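PDB 4RU0: putative branched-chain amino acid ABC transporter, periplasmic branched-chain amino acid-binding protein from Pseudomonas protegens Pf-5, which probably binds a branched-chain amino acid or related small solute in the periplasm and delivers it to an ABC transporter for uptake. Local coordinates for residues 121-125 against 146-150; 219-223 against 245-250; 70-74 against 341-345. All blocks are in the same frame, centred on the assembly; numbering follows the deposited sequence.

Interaction 1. Residues 121-125 against 146-150; sequences SERAE and VFPYN
Glu125 and Tyr149 bring their backbones closest, CA to CA 5.3 Å, where the last turns of helix 114-126 lie against a type I beta turn running from Phe147 to Asn150. The setting is a periplasmic binding protein of the leucine-binding family, and the turn leads into the short strand 150-151. Glu125 carries much of the contact. Its CG stands anti to the backbone N (chi1 -179°) and the chain runs on extended, which brings the carboxylate against CD and CG of the Pro148 ring; Glu125 OE2 lies 3.7 Å from Pro148 CG. Tyr149 leans its CB and CD1 on the helix backbone at Ala124 and Glu125, with CD1 4.0 Å from Glu125 O, while Arg359 of helix 355-363 makes a cation-pi contact with the ring. Asn150 ND2 donates to OG of Ser121, one helical turn before Glu125, over 3.2 Å; the hydroxyl oxygen lies almost exactly in the amide plane and the N-H...O angle is 148°. The same hydroxyl sits at the edge of the Phe147 ring. A water links the two segments at the turn, accepting from Tyr149 N at 2.9 Å and donating to Glu125 OE1, also at 2.9 Å.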
ATOM      1  N   SER A 121      -8.561  -8.401 -12.463  1.00 23.91           N
ATOM      2  CA  SER A 121      -8.981  -9.287 -11.384  1.00 24.30           C
ATOM      3  C   SER A 121      -9.633 -10.588 -11.854  1.00 31.02           C
ATOM      4  O   SER A 121      -9.280 -11.671 -11.384  1.00 26.98           O
ATOM      5  CB  SER A 121      -9.946  -8.546 -10.456  1.00 29.66           C
ATOM      6  OG  SER A 121     -10.418  -9.398  -9.426  1.00 33.11           O
ATOM      7  N   GLU A 122     -10.578 -10.488 -12.780  1.00 25.85           N
ATOM      8  CA  GLU A 122     -11.341 -11.656 -13.182  1.00 27.08           C
ATOM      9  C   GLU A 122     -10.503 -12.607 -14.026  1.00 34.45           C
ATOM     10  O   GLU A 122     -10.573 -13.826 -13.850  1.00 36.25           O
ATOM     11  CB  GLU A 122     -12.610 -11.234 -13.928  1.00 28.13           C
ATOM     12  CG  GLU A 122     -13.527 -10.365 -13.073  1.00 42.38           C
ATOM     13  CD  GLU A 122     -14.814  -9.961 -13.777  1.00 57.03           C
ATOM     14  OE1 GLU A 122     -14.781  -9.021 -14.603  1.00 67.90           O
ATOM     15  OE2 GLU A 122     -15.869 -10.567 -13.486  1.00 61.96           O
ATOM     16  N   ARG A 123      -9.689 -12.070 -14.926  1.00 32.64           N
ATOM     17  CA  ARG A 123      -8.919 -12.950 -15.794  1.00 36.77           C
ATOM     18  C   ARG A 123      -7.682 -13.480 -15.073  1.00 33.45           C
ATOM     19  O   ARG A 123      -7.114 -14.497 -15.470  1.00 34.50           O
ATOM     20  CB  ARG A 123      -8.551 -12.247 -17.107  1.00 33.17           C
ATOM     21  CG  ARG A 123      -7.383 -11.295 -17.065  1.00 28.52           C
ATOM     22  CD  ARG A 123      -7.022 -10.862 -18.492  1.00 30.36           C
ATOM     23  NE  ARG A 123      -8.008  -9.961 -19.099  1.00 26.12           N
ATOM     24  CZ  ARG A 123      -7.897  -9.442 -20.324  1.00 26.64           C
ATOM     25  NH1 ARG A 123      -6.854  -9.734 -21.089  1.00 26.68           N
ATOM     26  NH2 ARG A 123      -8.829  -8.625 -20.791  1.00 27.35           N
ATOM     27  N   ALA A 124      -7.291 -12.813 -13.993  1.00 25.46           N
ATOM     28  CA  ALA A 124      -6.212 -13.315 -13.148  1.00 25.44           C
ATOM     29  C   ALA A 124      -6.646 -14.582 -12.418  1.00 32.55           C
ATOM     30  O   ALA A 124      -5.850 -15.496 -12.218  1.00 29.81           O
ATOM     31  CB  ALA A 124      -5.774 -12.258 -12.149  1.00 32.46           C
ATOM     32  N   GLU A 125      -7.911 -14.625 -12.013  1.00 26.92           N
ATOM     33  CA  GLU A 125      -8.465 -15.803 -11.354  1.00 28.22           C
ATOM     34  C   GLU A 125      -8.496 -16.994 -12.309  1.00 40.26           C
ATOM     35  O   GLU A 125      -8.112 -18.106 -11.937  1.00 48.55           O
ATOM     36  CB  GLU A 125      -9.868 -15.510 -10.818  1.00 40.16           C
ATOM     37  CG  GLU A 125     -10.505 -16.680 -10.083  1.00 50.30           C
ATOM     38  CD  GLU A 125     -11.636 -16.248  -9.158  1.00 62.46           C
ATOM     39  OE1 GLU A 125     -11.730 -15.038  -8.842  1.00 64.72           O
ATOM     40  OE2 GLU A 125     -12.429 -17.120  -8.740  1.00 66.90           O
ATOM     41  N   VAL A 146     -13.565 -15.720  -1.660  1.00 30.23           N
ATOM     42  CA  VAL A 146     -14.274 -15.182  -2.817  1.00 31.80           C
ATOM     43  C   VAL A 146     -13.267 -14.677  -3.847  1.00 24.50           C
ATOM     44  O   VAL A 146     -13.534 -14.678  -5.048  1.00 24.21           O
ATOM     45  CB  VAL A 146     -15.247 -14.062  -2.401  1.00 25.20           C
ATOM     46  CG1 VAL A 146     -15.867 -13.381  -3.613  1.00 24.36           C
ATOM     47  CG2 VAL A 146     -16.338 -14.635  -1.504  1.00 27.03           C
ATOM     48  N   PHE A 147     -12.087 -14.286  -3.370  1.00 35.16           N
ATOM     49  CA  PHE A 147     -11.028 -13.778  -4.243  1.00 30.53           C
ATOM     50  C   PHE A 147      -9.733 -14.582  -4.136  1.00 27.40           C
ATOM     51  O   PHE A 147      -8.745 -14.090  -3.598  1.00 27.13           O
ATOM     52  CB  PHE A 147     -10.752 -12.311  -3.928  1.00 22.00           C
ATOM     53  CG  PHE A 147     -11.870 -11.395  -4.314  1.00 21.09           C
ATOM     54  CD1 PHE A 147     -12.917 -11.155  -3.442  1.00 21.14           C
ATOM     55  CD2 PHE A 147     -11.876 -10.772  -5.553  1.00 20.55           C
ATOM     56  CE1 PHE A 147     -13.947 -10.311  -3.798  1.00 24.70           C
ATOM     57  CE2 PHE A 147     -12.901  -9.928  -5.913  1.00 20.75           C
ATOM     58  CZ  PHE A 147     -13.939  -9.695  -5.037  1.00 21.55           C
ATOM     59  N   PRO A 148      -9.729 -15.807  -4.683  1.00 28.23           N
ATOM     60  CA  PRO A 148      -8.592 -16.727  -4.570  1.00 28.50           C
ATOM     61  C   PRO A 148      -7.266 -16.130  -5.035  1.00 26.75           C
ATOM     62  O   PRO A 148      -6.240 -16.392  -4.410  1.00 27.97           O
ATOM     63  CB  PRO A 148      -8.993 -17.897  -5.479  1.00 27.72           C
ATOM     64  CG  PRO A 148     -10.459 -17.795  -5.622  1.00 27.19           C
ATOM     65  CD  PRO A 148     -10.790 -16.348  -5.549  1.00 25.56           C
ATOM     66  N   TYR A 149      -7.285 -15.338  -6.104  1.00 25.69           N
ATOM     67  CA  TYR A 149      -6.046 -14.838  -6.692  1.00 26.05           C
ATOM     68  C   TYR A 149      -5.917 -13.311  -6.676  1.00 27.57           C
ATOM     69  O   TYR A 149      -5.193 -12.730  -7.479  1.00 25.17           O
ATOM     70  CB  TYR A 149      -5.910 -15.377  -8.118  1.00 26.60           C
ATOM     71  CG  TYR A 149      -5.660 -16.866  -8.116  1.00 34.75           C
ATOM     72  CD1 TYR A 149      -6.715 -17.768  -8.187  1.00 28.16           C
ATOM     73  CD2 TYR A 149      -4.371 -17.370  -7.987  1.00 29.81           C
ATOM     74  CE1 TYR A 149      -6.489 -19.131  -8.157  1.00 29.73           C
ATOM     75  CE2 TYR A 149      -4.136 -18.731  -7.959  1.00 31.43           C
ATOM     76  CZ  TYR A 149      -5.195 -19.606  -8.041  1.00 31.32           C
ATOM     77  OH  TYR A 149      -4.962 -20.960  -8.012  1.00 53.75           O
ATOM     78  N   ASN A 150      -6.608 -12.673  -5.740  1.00 23.87           N
ATOM     79  CA  ASN A 150      -6.497 -11.230  -5.550  1.00 28.24           C
ATOM     80  C   ASN A 150      -6.063 -10.914  -4.115  1.00 28.17           C
ATOM     81  O   ASN A 150      -6.741 -11.297  -3.161  1.00 23.02           O
ATOM     82  CB  ASN A 150      -7.827 -10.547  -5.874  1.00 21.54           C
ATOM     83  CG  ASN A 150      -7.674  -9.062  -6.137  1.00 39.86           C
ATOM     84  OD1 ASN A 150      -6.955  -8.360  -5.423  1.00 37.82           O
ATOM     85  ND2 ASN A 150      -8.350  -8.575  -7.172  1.00 37.59           N
TER
HETATM   86  O   HOH W   1      -9.488 -13.869  -7.396  1.00 23.56           O

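Interaction 2. Residues 219-223 against 245-250; sequences PGNEQ and VSTPVA
Gln223 NE2 donates to Ser246 O across the segments at 2.9 Å, on a lone pair in the carbonyl plane, and to Gly220 O within its own loop at 3.2 Å. Both acceptors lie near the amide plane, so the two bonds fix the rotation of the group. Ser246 O also accepts from Ala250 N in the helix, while Gln223 OE1 takes a bond from Trp227 NE1. The Ser246 hydroxyl is turned to Trp243 O, leaving its CB to face Gln223 and Gly220.

The remaining contacts are van der Waals. Val249 CG1, anti to the backbone N (chi1 170°), reaches Asn221 O at 3.5 Å. Gln223 OE1 rests on Ala250, 3.3 Å from its CB, and Asn221 OD1 touches Val245 CG1 at 3.5 Å. Gly220 comes within 4.8 Å of Ser246, CA to CA, where a CB would clash with the serine CB. A leucine in place of Gln223 would probably leave Gly220 O without this donor and cut the side-chain tie to the first turn of helix 246-256.

Joining the loop after strand 210-216 to the start of helix 246-256, the contact belongs to the alpha/beta lobe of a type I periplasmic binding protein, whose parallel strands alternate with helices.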
ATOM      1  N   PRO A 219     -11.204  18.111 -10.688  1.00 41.31           N
ATOM      2  CA  PRO A 219      -9.842  17.733 -10.286  1.00 42.49           C
ATOM      3  C   PRO A 219      -9.478  18.133  -8.856  1.00 47.42           C
ATOM      4  O   PRO A 219      -8.488  17.638  -8.317  1.00 54.29           O
ATOM      5  CB  PRO A 219      -8.973  18.488 -11.291  1.00 44.44           C
ATOM      6  CG  PRO A 219      -9.754  19.743 -11.557  1.00 43.46           C
ATOM      7  CD  PRO A 219     -11.215  19.355 -11.483  1.00 41.41           C
ATOM      8  N   GLY A 220     -10.262  19.019  -8.251  1.00 30.58           N
ATOM      9  CA  GLY A 220     -10.027  19.407  -6.872  1.00 38.83           C
ATOM     10  C   GLY A 220      -9.065  20.568  -6.726  1.00 30.75           C
ATOM     11  O   GLY A 220      -8.332  20.656  -5.741  1.00 30.41           O
ATOM     12  N   ASN A 221      -9.062  21.456  -7.715  1.00 33.74           N
ATOM     13  CA  ASN A 221      -8.264  22.675  -7.662  1.00 36.36           C
ATOM     14  C   ASN A 221      -8.915  23.719  -6.770  1.00 35.98           C
ATOM     15  O   ASN A 221      -8.243  24.604  -6.246  1.00 37.44           O
ATOM     16  CB  ASN A 221      -8.070  23.252  -9.067  1.00 40.22           C
ATOM     17  CG  ASN A 221      -7.015  22.517  -9.855  1.00 63.05           C
ATOM     18  OD1 ASN A 221      -5.884  22.353  -9.394  1.00 66.57           O
ATOM     19  ND2 ASN A 221      -7.377  22.062 -11.052  1.00 64.80           N
ATOM     20  N   GLU A 222     -10.232  23.615  -6.618  1.00 41.22           N
ATOM     21  CA  GLU A 222     -10.998  24.567  -5.823  1.00 34.54           C
ATOM     22  C   GLU A 222     -11.589  23.884  -4.603  1.00 31.12           C
ATOM     23  O   GLU A 222     -12.370  22.941  -4.734  1.00 44.87           O
ATOM     24  CB  GLU A 222     -12.112  25.199  -6.660  1.00 36.79           C
ATOM     25  CG  GLU A 222     -12.054  26.723  -6.732  1.00 51.04           C
ATOM     26  CD  GLU A 222     -12.139  27.381  -5.371  1.00 52.42           C
ATOM     27  OE1 GLU A 222     -11.545  28.471  -5.202  1.00 57.91           O
ATOM     28  OE2 GLU A 222     -12.802  26.817  -4.471  1.00 51.67           O
ATOM     29  N   GLN A 223     -11.231  24.360  -3.416  1.00 30.52           N
ATOM     30  CA  GLN A 223     -11.687  23.704  -2.193  1.00 29.21           C
ATOM     31  C   GLN A 223     -12.206  24.675  -1.138  1.00 31.56           C
ATOM     32  O   GLN A 223     -12.326  24.303   0.032  1.00 26.20           O
ATOM     33  CB  GLN A 223     -10.553  22.858  -1.604  1.00 26.00           C
ATOM     34  CG  GLN A 223     -10.225  21.620  -2.416  1.00 25.17           C
ATOM     35  CD  GLN A 223      -9.177  20.742  -1.754  1.00 23.99           C
ATOM     36  OE1 GLN A 223      -9.096  20.664  -0.526  1.00 22.70           O
ATOM     37  NE2 GLN A 223      -8.373  20.069  -2.569  1.00 24.83           N
ATOM     38  N   VAL A 245      -3.343  16.342  -7.284  1.00 36.00           N
ATOM     39  CA  VAL A 245      -3.366  17.795  -7.176  1.00 40.13           C
ATOM     40  C   VAL A 245      -4.172  18.299  -5.981  1.00 34.35           C
ATOM     41  O   VAL A 245      -3.861  19.340  -5.405  1.00 33.48           O
ATOM     42  CB  VAL A 245      -3.943  18.420  -8.455  1.00 35.46           C
ATOM     43  CG1 VAL A 245      -3.526  19.872  -8.563  1.00 37.25           C
ATOM     44  CG2 VAL A 245      -3.484  17.633  -9.681  1.00 42.25           C
ATOM     45  N   SER A 246      -5.207  17.561  -5.606  1.00 23.98           N
ATOM     46  CA  SER A 246      -6.082  18.008  -4.541  1.00 21.96           C
ATOM     47  C   SER A 246      -5.381  17.987  -3.181  1.00 27.56           C
ATOM     48  O   SER A 246      -5.825  18.653  -2.248  1.00 19.52           O
ATOM     49  CB  SER A 246      -7.349  17.155  -4.501  1.00 20.66           C
ATOM     50  OG  SER A 246      -7.039  15.778  -4.424  1.00 25.00           O
ATOM     51  N   THR A 247      -4.276  17.252  -3.076  1.00 21.17           N
ATOM     52  CA  THR A 247      -3.576  17.143  -1.801  1.00 24.70           C
ATOM     53  C   THR A 247      -2.801  18.428  -1.430  1.00 28.08           C
ATOM     54  O   THR A 247      -3.013  18.963  -0.342  1.00 27.30           O
ATOM     55  CB  THR A 247      -2.619  15.915  -1.779  1.00 21.21           C
ATOM     56  OG1 THR A 247      -3.384  14.709  -1.906  1.00 20.06           O
ATOM     57  CG2 THR A 247      -1.828  15.871  -0.480  1.00 20.87           C
ATOM     58  N   PRO A 248      -1.922  18.944  -2.324  1.00 24.09           N
ATOM     59  CA  PRO A 248      -1.260  20.204  -1.954  1.00 31.89           C
ATOM     60  C   PRO A 248      -2.244  21.359  -1.837  1.00 32.28           C
ATOM     61  O   PRO A 248      -2.055  22.250  -1.008  1.00 32.01           O
ATOM     62  CB  PRO A 248      -0.279  20.450  -3.111  1.00 28.79           C
ATOM     63  CG  PRO A 248      -0.130  19.146  -3.785  1.00 28.84           C
ATOM     64  CD  PRO A 248      -1.443  18.457  -3.630  1.00 26.08           C
ATOM     65  N   VAL A 249      -3.278  21.345  -2.670  1.00 31.69           N
ATOM     66  CA  VAL A 249      -4.309  22.370  -2.608  1.00 24.61           C
ATOM     67  C   VAL A 249      -5.031  22.319  -1.268  1.00 22.14           C
ATOM     68  O   VAL A 249      -5.279  23.361  -0.658  1.00 28.88           O
ATOM     69  CB  VAL A 249      -5.328  22.224  -3.759  1.00 26.55           C
ATOM     70  CG1 VAL A 249      -6.520  23.146  -3.547  1.00 24.90           C
ATOM     71  CG2 VAL A 249      -4.663  22.508  -5.094  1.00 28.07           C
ATOM     72  N   ALA A 250      -5.357  21.110  -0.806  1.00 20.12           N
ATOM     73  CA  ALA A 250      -6.040  20.939   0.478  1.00 18.06           C
ATOM     74  C   ALA A 250      -5.242  21.590   1.607  1.00 25.49           C
ATOM     75  O   ALA A 250      -5.797  22.300   2.451  1.00 24.69           O
ATOM     76  CB  ALA A 250      -6.272  19.464   0.775  1.00 16.51           C
TER

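Interaction 3. Residues 70-74 against 341-345; sequences GINGV and IRTAQ
Ile71 lays its CG2 methyl over one face of the Arg342 guanidinium, and the same methyl touches Arg342 CB at 3.9 Å. The arginine chain leaves the helix with CG anti to the backbone N and then bends at chi3 (-67°), which folds the flat group back beside the isoleucine. Its NH1 forms a salt bridge with Glu339 one turn earlier, although Arg371 brings a like charge close. The other branch of Ile71 points to Ile341: CD1 meets Ile341 CG2 at 3.8 Å, the two side chains crossing at about a right angle. Gln34 of strand 34-40 touches both Ile341 and Val74.

The loop is a type I' beta turn from Ile71 to Val74, closed by backbone bonds in both directions between its end residues. Asn72 and Gly73, at its two central positions, both have positive phi. This turn sits between helix 47-67 and strand 76-82 of the alpha/beta binding-protein fold, and its contact with helix 325-348 brings together parts of the chain more than 260 residues apart.

Gln345, one turn on from Ile341, stretches its extended chain to the turn. Gln345 NE2 gives a weak hydrogen bond to Ile71 O, 3.4 Å long with an N-H...O angle of 148°, although that carbonyl already accepts from Val74 N inside the turn. The amide also packs against apolar atoms, with Gln345 NE2 3.6 Å from Ile71 CG2 and 3.7 Å from Val74 CG2. Asn72 slides past Gln345 in the opposite direction, the two amide planes 35° apart, and its CB comes close to Gln345 OE1, while its side chain also touches Lys350.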
ATOM      1  N   GLY A  70      20.237 -15.651  -4.533  1.00 70.49           N
ATOM      2  CA  GLY A  70      18.847 -15.825  -4.914  1.00 66.51           C
ATOM      3  C   GLY A  70      18.028 -16.332  -3.746  1.00 62.23           C
ATOM      4  O   GLY A  70      18.470 -16.276  -2.598  1.00 63.21           O
ATOM      5  N   ILE A  71      16.831 -16.825  -4.037  1.00 60.23           N
ATOM      6  CA  ILE A  71      15.949 -17.340  -2.996  1.00 63.55           C
ATOM      7  C   ILE A  71      16.183 -18.829  -2.800  1.00 67.87           C
ATOM      8  O   ILE A  71      15.783 -19.640  -3.636  1.00 60.39           O
ATOM      9  CB  ILE A  71      14.462 -17.096  -3.326  1.00 60.27           C
ATOM     10  CG1 ILE A  71      14.184 -15.599  -3.490  1.00 59.35           C
ATOM     11  CG2 ILE A  71      13.570 -17.684  -2.245  1.00 55.20           C
ATOM     12  CD1 ILE A  71      12.773 -15.286  -3.926  1.00 52.18           C
ATOM     13  N   ASN A  72      16.832 -19.176  -1.690  1.00 72.28           N
ATOM     14  CA  ASN A  72      17.189 -20.560  -1.383  1.00 64.24           C
ATOM     15  C   ASN A  72      17.880 -21.260  -2.549  1.00 65.97           C
ATOM     16  O   ASN A  72      17.624 -22.430  -2.816  1.00 66.52           O
ATOM     17  CB  ASN A  72      15.953 -21.358  -0.970  1.00 69.26           C
ATOM     18  CG  ASN A  72      15.811 -21.486   0.532  1.00 72.66           C
ATOM     19  OD1 ASN A  72      16.526 -20.836   1.296  1.00 78.23           O
ATOM     20  ND2 ASN A  72      14.883 -22.332   0.965  1.00 72.34           N
ATOM     21  N   GLY A  73      18.741 -20.529  -3.248  1.00 66.89           N
ATOM     22  CA  GLY A  73      19.483 -21.082  -4.363  1.00 68.68           C
ATOM     23  C   GLY A  73      18.901 -20.738  -5.721  1.00 77.86           C
ATOM     24  O   GLY A  73      19.604 -20.777  -6.730  1.00 73.97           O
ATOM     25  N   VAL A  74      17.614 -20.400  -5.748  1.00 82.67           N
ATOM     26  CA  VAL A  74      16.934 -20.062  -6.996  1.00 62.49           C
ATOM     27  C   VAL A  74      17.150 -18.603  -7.383  1.00 61.76           C
ATOM     28  O   VAL A  74      16.734 -17.693  -6.668  1.00 60.40           O
ATOM     29  CB  VAL A  74      15.425 -20.328  -6.905  1.00 59.92           C
ATOM     30  CG1 VAL A  74      14.749 -20.003  -8.229  1.00 58.38           C
ATOM     31  CG2 VAL A  74      15.170 -21.767  -6.508  1.00 62.47           C
ATOM     32  N   ILE A 341       7.319 -16.327  -2.161  1.00 44.96           N
ATOM     33  CA  ILE A 341       8.029 -17.339  -2.925  1.00 53.02           C
ATOM     34  C   ILE A 341       8.804 -18.261  -1.991  1.00 55.52           C
ATOM     35  O   ILE A 341       8.686 -19.486  -2.074  1.00 48.42           O
ATOM     36  CB  ILE A 341       8.993 -16.697  -3.939  1.00 54.79           C
ATOM     37  CG1 ILE A 341       8.202 -15.980  -5.034  1.00 45.94           C
ATOM     38  CG2 ILE A 341       9.918 -17.751  -4.537  1.00 49.31           C
ATOM     39  CD1 ILE A 341       9.041 -15.073  -5.897  1.00 46.86           C
ATOM     40  N   ARG A 342       9.578 -17.655  -1.093  1.00 49.07           N
ATOM     41  CA  ARG A 342      10.352 -18.389  -0.101  1.00 50.83           C
ATOM     42  C   ARG A 342       9.464 -19.317   0.719  1.00 50.01           C
ATOM     43  O   ARG A 342       9.808 -20.473   0.947  1.00 63.18           O
ATOM     44  CB  ARG A 342      11.093 -17.413   0.817  1.00 51.80           C
ATOM     45  CG  ARG A 342      11.813 -18.066   1.987  1.00 56.18           C
ATOM     46  CD  ARG A 342      12.693 -17.071   2.736  1.00 54.94           C
ATOM     47  NE  ARG A 342      13.816 -16.609   1.925  1.00 56.59           N
ATOM     48  CZ  ARG A 342      13.949 -15.369   1.464  1.00 56.24           C
ATOM     49  NH1 ARG A 342      13.029 -14.460   1.736  1.00 75.02           N
ATOM     50  NH2 ARG A 342      15.002 -15.037   0.734  1.00 57.97           N
ATOM     51  N   THR A 343       8.313 -18.808   1.143  1.00 48.18           N
ATOM     52  CA  THR A 343       7.373 -19.588   1.940  1.00 47.53           C
ATOM     53  C   THR A 343       6.899 -20.831   1.191  1.00 61.69           C
ATOM     54  O   THR A 343       6.774 -21.908   1.773  1.00 60.54           O
ATOM     55  CB  THR A 343       6.142 -18.743   2.343  1.00 45.56           C
ATOM     56  OG1 THR A 343       6.575 -17.518   2.944  1.00 46.32           O
ATOM     57  CG2 THR A 343       5.255 -19.500   3.322  1.00 45.13           C
ATOM     58  N   ALA A 344       6.640 -20.672  -0.104  1.00 46.48           N
ATOM     59  CA  ALA A 344       6.090 -21.758  -0.905  1.00 51.70           C
ATOM     60  C   ALA A 344       7.150 -22.815  -1.213  1.00 51.99           C
ATOM     61  O   ALA A 344       6.847 -24.003  -1.255  1.00 48.50           O
ATOM     62  CB  ALA A 344       5.482 -21.216  -2.196  1.00 44.78           C
ATOM     63  N   GLN A 345       8.389 -22.374  -1.412  1.00 49.69           N
ATOM     64  CA  GLN A 345       9.517 -23.286  -1.594  1.00 54.68           C
ATOM     65  C   GLN A 345       9.642 -24.268  -0.432  1.00 60.19           C
ATOM     66  O   GLN A 345      10.192 -25.354  -0.587  1.00 70.72           O
ATOM     67  CB  GLN A 345      10.828 -22.514  -1.750  1.00 53.61           C
ATOM     68  CG  GLN A 345      11.012 -21.843  -3.096  1.00 53.34           C
ATOM     69  CD  GLN A 345      12.367 -21.181  -3.217  1.00 55.26           C
ATOM     70  OE1 GLN A 345      13.227 -21.360  -2.361  1.00 66.08           O
ATOM     71  NE2 GLN A 345      12.564 -20.414  -4.282  1.00 55.09           N
TER

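Interactions 2 and 3 lie on opposite sides of the chain's centre, about 45 Å apart between centres. Interaction 1 is nearer to interaction 3, at about 24 Å between centres, than to interaction 2, at about 34 Å. None of the three touches another. In sequence, 70-74 and 341-345 bracket the other two contacts, which follow one another. The bound 3,6,9,12,15-pentaoxaheptadecane is about 9 Å from the Ser246 side chain and about 12 Å from that of Asn150. Of these two contacts, interaction 2 thus lies closer to the ligand, its helix starting shortly after the pocket residue Trp243.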